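Local coordinates for 3-oxoacyl-[acyl-carrier-protein] synthase, mitochondrial (PDB 2IX4) that catalyses the condensation steps of mitochondrial fatty acid synthesis, lengthening acyl chains by two carbons taken from malonyl-ACP, at residues T190-Q194 / F195-D199; V18-T21 / W22-L25. All blocks are in the same frame, centred on the assembly; numbering follows the deposited sequence. Where two conformers were deposited one is given.

How the interactions relate
Both contacts are local, each between side chains and backbone three to five residues apart, and they stand in series, interaction 2 closing before interaction 1 opens. Their centres lie 30 Å apart and their nearest atoms about 17 Å, without touching. Interaction 1 ends helix 181-195 at the dimer interface; interaction 2 spans most of helix 18-26, which packs on helix 364-378. Strand 3-12 links the two, since Ile193 rests on Val3 and Val18 on Leu8 and Met10. Neither contact contributes to the hexanoic acid pocket, although helix 181-195 starts just after Cys179, the predicted nucleophile. The side chain of Leu25 is about 11 Å from the bound potassium ion.

Interaction 1 (T190-Q194 / F195-D199)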
ATOM      1  N   THR A 190     -12.460  -7.695   2.106  1.00 20.63           N
ATOM      2  CA  THR A 190     -13.861  -8.036   1.866  1.00 20.97           C
ATOM      3  C   THR A 190     -14.075  -8.519   0.425  1.00 20.92           C
ATOM      4  O   THR A 190     -14.666  -9.580   0.209  1.00 20.89           O
ATOM      5  CB  THR A 190     -14.775  -6.837   2.191  1.00 20.93           C
ATOM      6  OG1 THR A 190     -14.618  -6.495   3.571  1.00 21.82           O
ATOM      7  CG2 THR A 190     -16.244  -7.157   1.922  1.00 21.39           C
ATOM      8  N   ARG A 191     -13.578  -7.749  -0.546  1.00 20.78           N
ATOM      9  CA  ARG A 191     -13.642  -8.134  -1.964  1.00 20.84           C
ATOM     10  C   ARG A 191     -13.031  -9.510  -2.228  1.00 20.84           C
ATOM     11  O   ARG A 191     -13.544 -10.276  -3.045  1.00 20.99           O
ATOM     12  CB  ARG A 191     -12.948  -7.093  -2.848  1.00 20.81           C
ATOM     13  CG  ARG A 191     -13.659  -5.755  -2.954  1.00 20.91           C
ATOM     14  CD  ARG A 191     -14.807  -5.785  -3.962  1.00 21.51           C
ATOM     15  NE  ARG A 191     -15.491  -4.494  -4.031  1.00 21.29           N
ATOM     16  CZ  ARG A 191     -16.429  -4.090  -3.177  1.00 21.83           C
ATOM     17  NH1 ARG A 191     -16.817  -4.875  -2.177  1.00 21.24           N
ATOM     18  NH2 ARG A 191     -16.985  -2.895  -3.326  1.00 21.26           N
ATOM     19  N   MET A 192     -11.936  -9.813  -1.533  1.00 20.66           N
ATOM     20  CA  MET A 192     -11.260 -11.104  -1.655  1.00 20.85           C
ATOM     21  C   MET A 192     -12.112 -12.268  -1.143  1.00 20.76           C
ATOM     22  O   MET A 192     -12.163 -13.321  -1.777  1.00 20.80           O
ATOM     23  CB  MET A 192      -9.899 -11.079  -0.949  1.00 20.94           C
ATOM     24  CG  MET A 192      -8.877 -10.170  -1.621  1.00 21.58           C
ATOM     25  SD  MET A 192      -7.362  -9.900  -0.674  1.00 23.35           S
ATOM     26  CE  MET A 192      -6.608  -8.606  -1.656  1.00 23.01           C
ATOM     27  N   ILE A 193     -12.769 -12.082  -0.002  1.00 20.74           N
ATOM     28  CA  ILE A 193     -13.682 -13.101   0.529  1.00 20.83           C
ATOM     29  C   ILE A 193     -14.889 -13.269  -0.400  1.00 20.91           C
ATOM     30  O   ILE A 193     -15.316 -14.392  -0.681  1.00 20.68           O
ATOM     31  CB  ILE A 193     -14.132 -12.786   1.983  1.00 20.93           C
ATOM     32  CG1 ILE A 193     -12.916 -12.743   2.920  1.00 20.84           C
ATOM     33  CG2 ILE A 193     -15.143 -13.827   2.480  1.00 20.55           C
ATOM     34  CD1 ILE A 193     -13.179 -12.117   4.280  1.00 20.35           C
ATOM     35  N   GLN A 194     -15.414 -12.145  -0.884  1.00 21.04           N
ATOM     36  CA  GLN A 194     -16.543 -12.140  -1.816  1.00 21.32           C
ATOM     37  C   GLN A 194     -16.233 -12.940  -3.079  1.00 21.40           C
ATOM     38  O   GLN A 194     -17.037 -13.773  -3.498  1.00 21.57           O
ATOM     39  CB  GLN A 194     -16.941 -10.705  -2.184  1.00 21.25           C
ATOM     40  CG  GLN A 194     -17.749  -9.980  -1.115  1.00 21.49           C
ATOM     41  CD  GLN A 194     -17.869  -8.481  -1.371  1.00 21.89           C
ATOM     42  OE1 GLN A 194     -16.949  -7.846  -1.884  1.00 21.58           O
ATOM     43  NE2 GLN A 194     -19.006  -7.912  -0.999  1.00 22.29           N
ATOM     44  N   PHE A 195     -15.063 -12.689  -3.669  1.00 21.58           N
ATOM     45  CA  PHE A 195     -14.638 -13.378  -4.893  1.00 21.56           C
ATOM     46  C   PHE A 195     -14.272 -14.843  -4.660  1.00 21.33           C
ATOM     47  O   PHE A 195     -14.384 -15.660  -5.571  1.00 21.41           O
ATOM     48  CB  PHE A 195     -13.464 -12.649  -5.550  1.00 21.71           C
ATOM     49  CG  PHE A 195     -13.200 -13.077  -6.969  1.00 22.68           C
ATOM     50  CD1 PHE A 195     -13.863 -12.464  -8.027  1.00 23.06           C
ATOM     51  CD2 PHE A 195     -12.283 -14.090  -7.249  1.00 22.92           C
ATOM     52  CE1 PHE A 195     -13.619 -12.857  -9.346  1.00 23.60           C
ATOM     53  CE2 PHE A 195     -12.031 -14.488  -8.561  1.00 23.27           C
ATOM     54  CZ  PHE A 195     -12.701 -13.869  -9.611  1.00 23.75           C
ATOM     55  N   GLY A 196     -13.833 -15.167  -3.447  1.00 20.97           N
ATOM     56  CA  GLY A 196     -13.459 -16.542  -3.103  1.00 20.75           C
ATOM     57  C   GLY A 196     -11.968 -16.781  -2.922  1.00 20.56           C
ATOM     58  O   GLY A 196     -11.533 -17.930  -2.813  1.00 20.50           O
ATOM     59  N   ASP A 197     -11.190 -15.697  -2.889  1.00 20.35           N
ATOM     60  CA  ASP A 197      -9.739 -15.758  -2.672  1.00 20.37           C
ATOM     61  C   ASP A 197      -9.393 -16.274  -1.275  1.00 20.28           C
ATOM     62  O   ASP A 197      -8.322 -16.848  -1.059  1.00 20.31           O
ATOM     63  CB  ASP A 197      -9.104 -14.374  -2.859  1.00 20.27           C
ATOM     64  CG  ASP A 197      -9.274 -13.829  -4.270  1.00 20.88           C
ATOM     65  OD1 ASP A 197      -8.924 -14.530  -5.245  1.00 21.03           O
ATOM     66  OD2 ASP A 197      -9.745 -12.682  -4.403  1.00 21.46           O
ATOM     67  N   ALA A 198     -10.305 -16.043  -0.331  1.00 20.25           N
ATOM     68  CA  ALA A 198     -10.143 -16.459   1.061  1.00 20.05           C
ATOM     69  C   ALA A 198     -11.500 -16.664   1.723  1.00 20.14           C
ATOM     70  O   ALA A 198     -12.520 -16.174   1.233  1.00 19.89           O
ATOM     71  CB  ALA A 198      -9.335 -15.424   1.832  1.00 19.85           C
ATOM     72  N   ASP A 199     -11.505 -17.395   2.835  1.00 20.00           N
ATOM     73  CA  ASP A 199     -12.704 -17.551   3.650  1.00 20.36           C
ATOM     74  C   ASP A 199     -12.644 -16.678   4.901  1.00 20.16           C
ATOM     75  O   ASP A 199     -13.682 -16.326   5.461  1.00 20.37           O
ATOM     76  CB  ASP A 199     -12.903 -19.013   4.049  1.00 20.35           C
ATOM     77  CG  ASP A 199     -13.304 -19.892   2.879  1.00 21.67           C
ATOM     78  OD1 ASP A 199     -13.949 -19.390   1.927  1.00 23.00           O
ATOM     79  OD2 ASP A 199     -12.978 -21.095   2.913  1.00 22.69           O
TER
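Asp197 sets CG anti to its carbonyl carbon (chi1 -62°), which brings OD2 within 3.8 Å of Met192 CB; the like torsion of Met192 (chi1 -68°) places its CG 3.8 Å from that same Asp197 OD2. Beneath them a Schellman motif ends helix 181-195. Asp197 N donates to Met192 O at 2.8 Å, while Gly196 N gives Met192 O a second bond of 3.0 Å and makes a weak one to Ile193 O at 3.2 Å. The two donors reach Met192 O from opposite faces of its carbonyl plane. Gly196, with phi 109°, is the C-prime residue that turns the chain, after which Ala198 O folds back to accept a CA-H...O contact from Ile193 CA at 3.4 Å. Arg191 NH1 bonds Gln194 OE1 at 3.0 Å, in the amide's carbonyl plane and on a lone pair. Between subunits, Arg191 NE pairs with Asp197 of the second subunit, whose Arg191 pairs with Asp197 OD1 in return. Each Arg191 also makes a cation-pi contact with Phe195 of the other chain. These reciprocal intersubunit ion pairs probably keep Arg191 and Asp197 charged, while Gln194 and, at NH2, Gln306 probably help to fix the guanidinium.

Interaction 2 (V18-T21 / W22-L25); sequences VETT and WRRL
Arg24 lays its aliphatic chain alongside Thr20 on helix 18-26, a short alpha-helix near the amino end of this thiolase-fold enzyme, in an i to i+4 pairing along one face of the helix. The backbone evidence is four consecutive i to i+4 hydrogen bonds. Trp22 N to Val18 O is 2.9 Å long and the straightest, with 168° at the hydrogen, whereas Leu25 N to Thr21 O, also 2.9 Å, is more bent. Between them, Arg23 N reaches Glu19 O at 3.0 Å and Arg24 N reaches Thr20 O at 3.1 Å.

Charge gives only a loose pairing. Glu19 bends at chi2 and brings OE2 to the edge of the Arg23 guanidinium, near its plane, but OE2 stays 4.1 Å from Arg23 NE, beyond a salt bridge; the carboxylate and guanidinium planes are turned 44° apart. Arg23 was modelled in two conformers, so this approach holds for one of them and is tentative. Arg24 instead sends NE to a salt bridge with Glu29.

The buried face is held by other means. Thr21 OG1, beside its backbone N, hydrogen-bonds to Gly17 O one turn back and to the hydroxyl of Thr12. Trp22, Val18 and Leu25 pack against helix 364-378, through Leu374 for the first two and Phe371 for Leu25, and the indole meets the ring of His378 with planes about 20° apart. The helix is therefore amphipathic, joined on one side to helix 364-378 and strand 3-12, with Glu19 and Arg23 toward solvent.

Nonpolar contact between the two turns is slight: Thr20 CG2 and Arg24 CD, on side chains running the same way, approach to 4.1 Å. Separately, the aliphatic chain lies against the carbonyl oxygen that Arg24 N bonds, with Arg24 CG 3.4 Å from Thr20 O.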
ATOM      1  N   VAL A  18     -10.004  -3.736  23.001  1.00 25.65           N
ATOM      2  CA  VAL A  18     -11.317  -3.202  22.619  1.00 26.22           C
ATOM      3  C   VAL A  18     -12.106  -2.711  23.840  1.00 26.52           C
ATOM      4  O   VAL A  18     -12.629  -1.596  23.832  1.00 26.59           O
ATOM      5  CB  VAL A  18     -12.150  -4.240  21.800  1.00 26.28           C
ATOM      6  CG1 VAL A  18     -13.580  -3.757  21.584  1.00 26.36           C
ATOM      7  CG2 VAL A  18     -11.491  -4.522  20.456  1.00 26.08           C
ATOM      8  N   GLU A  19     -12.167  -3.539  24.882  1.00 26.81           N
ATOM      9  CA  GLU A  19     -12.900  -3.214  26.110  1.00 27.17           C
ATOM     10  C   GLU A  19     -12.490  -1.849  26.674  1.00 26.62           C
ATOM     11  O   GLU A  19     -13.339  -0.976  26.873  1.00 26.66           O
ATOM     12  CB  GLU A  19     -12.707  -4.315  27.159  1.00 27.58           C
ATOM     13  CG  GLU A  19     -13.718  -4.297  28.315  1.00 30.20           C
ATOM     14  CD  GLU A  19     -13.312  -3.391  29.475  1.00 33.53           C
ATOM     15  OE1 GLU A  19     -12.106  -3.339  29.815  1.00 34.58           O
ATOM     16  OE2 GLU A  19     -14.207  -2.738  30.061  1.00 35.26           O
ATOM     17  N   THR A  20     -11.191  -1.670  26.903  1.00 25.79           N
ATOM     18  CA  THR A  20     -10.659  -0.439  27.486  1.00 25.06           C
ATOM     19  C   THR A  20     -10.885   0.786  26.589  1.00 24.52           C
ATOM     20  O   THR A  20     -11.309   1.836  27.072  1.00 24.42           O
ATOM     21  CB  THR A  20      -9.160  -0.593  27.856  1.00 25.12           C
ATOM     22  OG1 THR A  20      -9.013  -1.653  28.812  1.00 25.30           O
ATOM     23  CG2 THR A  20      -8.605   0.693  28.463  1.00 25.12           C
ATOM     24  N   THR A  21     -10.608   0.640  25.296  1.00 23.79           N
ATOM     25  CA  THR A  21     -10.780   1.733  24.331  1.00 23.30           C
ATOM     26  C   THR A  21     -12.239   2.196  24.254  1.00 23.04           C
ATOM     27  O   THR A  21     -12.523   3.384  24.414  1.00 22.78           O
ATOM     28  CB  THR A  21     -10.260   1.338  22.925  1.00 23.20           C
ATOM     29  OG1 THR A  21      -8.840   1.160  22.977  1.00 23.05           O
ATOM     30  CG2 THR A  21     -10.591   2.412  21.883  1.00 23.08           C
ATOM     31  N   TRP A  22     -13.149   1.249  24.026  1.00 22.85           N
ATOM     32  CA  TRP A  22     -14.584   1.531  23.924  1.00 22.82           C
ATOM     33  C   TRP A  22     -15.185   2.140  25.199  1.00 22.92           C
ATOM     34  O   TRP A  22     -15.986   3.075  25.116  1.00 22.89           O
ATOM     35  CB  TRP A  22     -15.353   0.264  23.526  1.00 22.75           C
ATOM     36  CG  TRP A  22     -16.826   0.481  23.303  1.00 22.22           C
ATOM     37  CD1 TRP A  22     -17.846   0.042  24.096  1.00 21.75           C
ATOM     38  CD2 TRP A  22     -17.439   1.191  22.218  1.00 21.44           C
ATOM     39  NE1 TRP A  22     -19.055   0.431  23.572  1.00 21.53           N
ATOM     40  CE2 TRP A  22     -18.834   1.139  22.421  1.00 21.50           C
ATOM     41  CE3 TRP A  22     -16.942   1.866  21.092  1.00 21.38           C
ATOM     42  CZ2 TRP A  22     -19.743   1.732  21.536  1.00 21.63           C
ATOM     43  CZ3 TRP A  22     -17.845   2.460  20.216  1.00 20.82           C
ATOM     44  CH2 TRP A  22     -19.231   2.387  20.444  1.00 21.17           C
ATOM     45  N   ARG A  23     -14.799   1.613  26.362  0.50 22.91           N
ATOM     46  CA  ARG A  23     -15.297   2.119  27.644  0.50 23.05           C
ATOM     47  C   ARG A  23     -14.908   3.582  27.837  0.50 22.93           C
ATOM     48  O   ARG A  23     -15.753   4.417  28.159  0.50 22.88           O
ATOM     49  CB  ARG A  23     -14.767   1.289  28.815  0.50 23.12           C
ATOM     50  CG  ARG A  23     -15.712   1.240  30.010  0.50 24.01           C
ATOM     51  CD  ARG A  23     -15.035   1.580  31.341  0.50 25.15           C
ATOM     52  NE  ARG A  23     -13.688   1.025  31.486  0.50 25.89           N
ATOM     53  CZ  ARG A  23     -12.593   1.748  31.714  0.50 25.98           C
ATOM     54  NH1 ARG A  23     -12.667   3.070  31.837  0.50 25.73           N
ATOM     55  NH2 ARG A  23     -11.416   1.146  31.831  0.50 26.28           N
ATOM     56  N   ARG A  24     -13.629   3.881  27.627  1.00 22.86           N
ATOM     57  CA  ARG A  24     -13.108   5.237  27.788  1.00 23.00           C
ATOM     58  C   ARG A  24     -13.644   6.208  26.734  1.00 22.58           C
ATOM     59  O   ARG A  24     -13.871   7.386  27.028  1.00 22.29           O
ATOM     60  CB  ARG A  24     -11.576   5.218  27.800  1.00 23.24           C
ATOM     61  CG  ARG A  24     -10.990   4.605  29.078  1.00 24.90           C
ATOM     62  CD  ARG A  24      -9.467   4.665  29.120  1.00 28.34           C
ATOM     63  NE  ARG A  24      -8.952   6.011  28.866  1.00 31.28           N
ATOM     64  CZ  ARG A  24      -7.661   6.328  28.780  1.00 32.97           C
ATOM     65  NH1 ARG A  24      -6.724   5.397  28.934  1.00 34.29           N
ATOM     66  NH2 ARG A  24      -7.304   7.585  28.540  1.00 33.71           N
ATOM     67  N   LEU A  25     -13.863   5.704  25.521  1.00 22.29           N
ATOM     68  CA  LEU A  25     -14.446   6.502  24.439  1.00 22.20           C
ATOM     69  C   LEU A  25     -15.860   6.960  24.796  1.00 22.38           C
ATOM     70  O   LEU A  25     -16.182   8.144  24.676  1.00 22.18           O
ATOM     71  CB  LEU A  25     -14.470   5.710  23.123  1.00 22.07           C
ATOM     72  CG  LEU A  25     -15.062   6.411  21.890  1.00 21.62           C
ATOM     73  CD1 LEU A  25     -14.100   7.457  21.330  1.00 21.22           C
ATOM     74  CD2 LEU A  25     -15.434   5.397  20.818  1.00 20.74           C
TER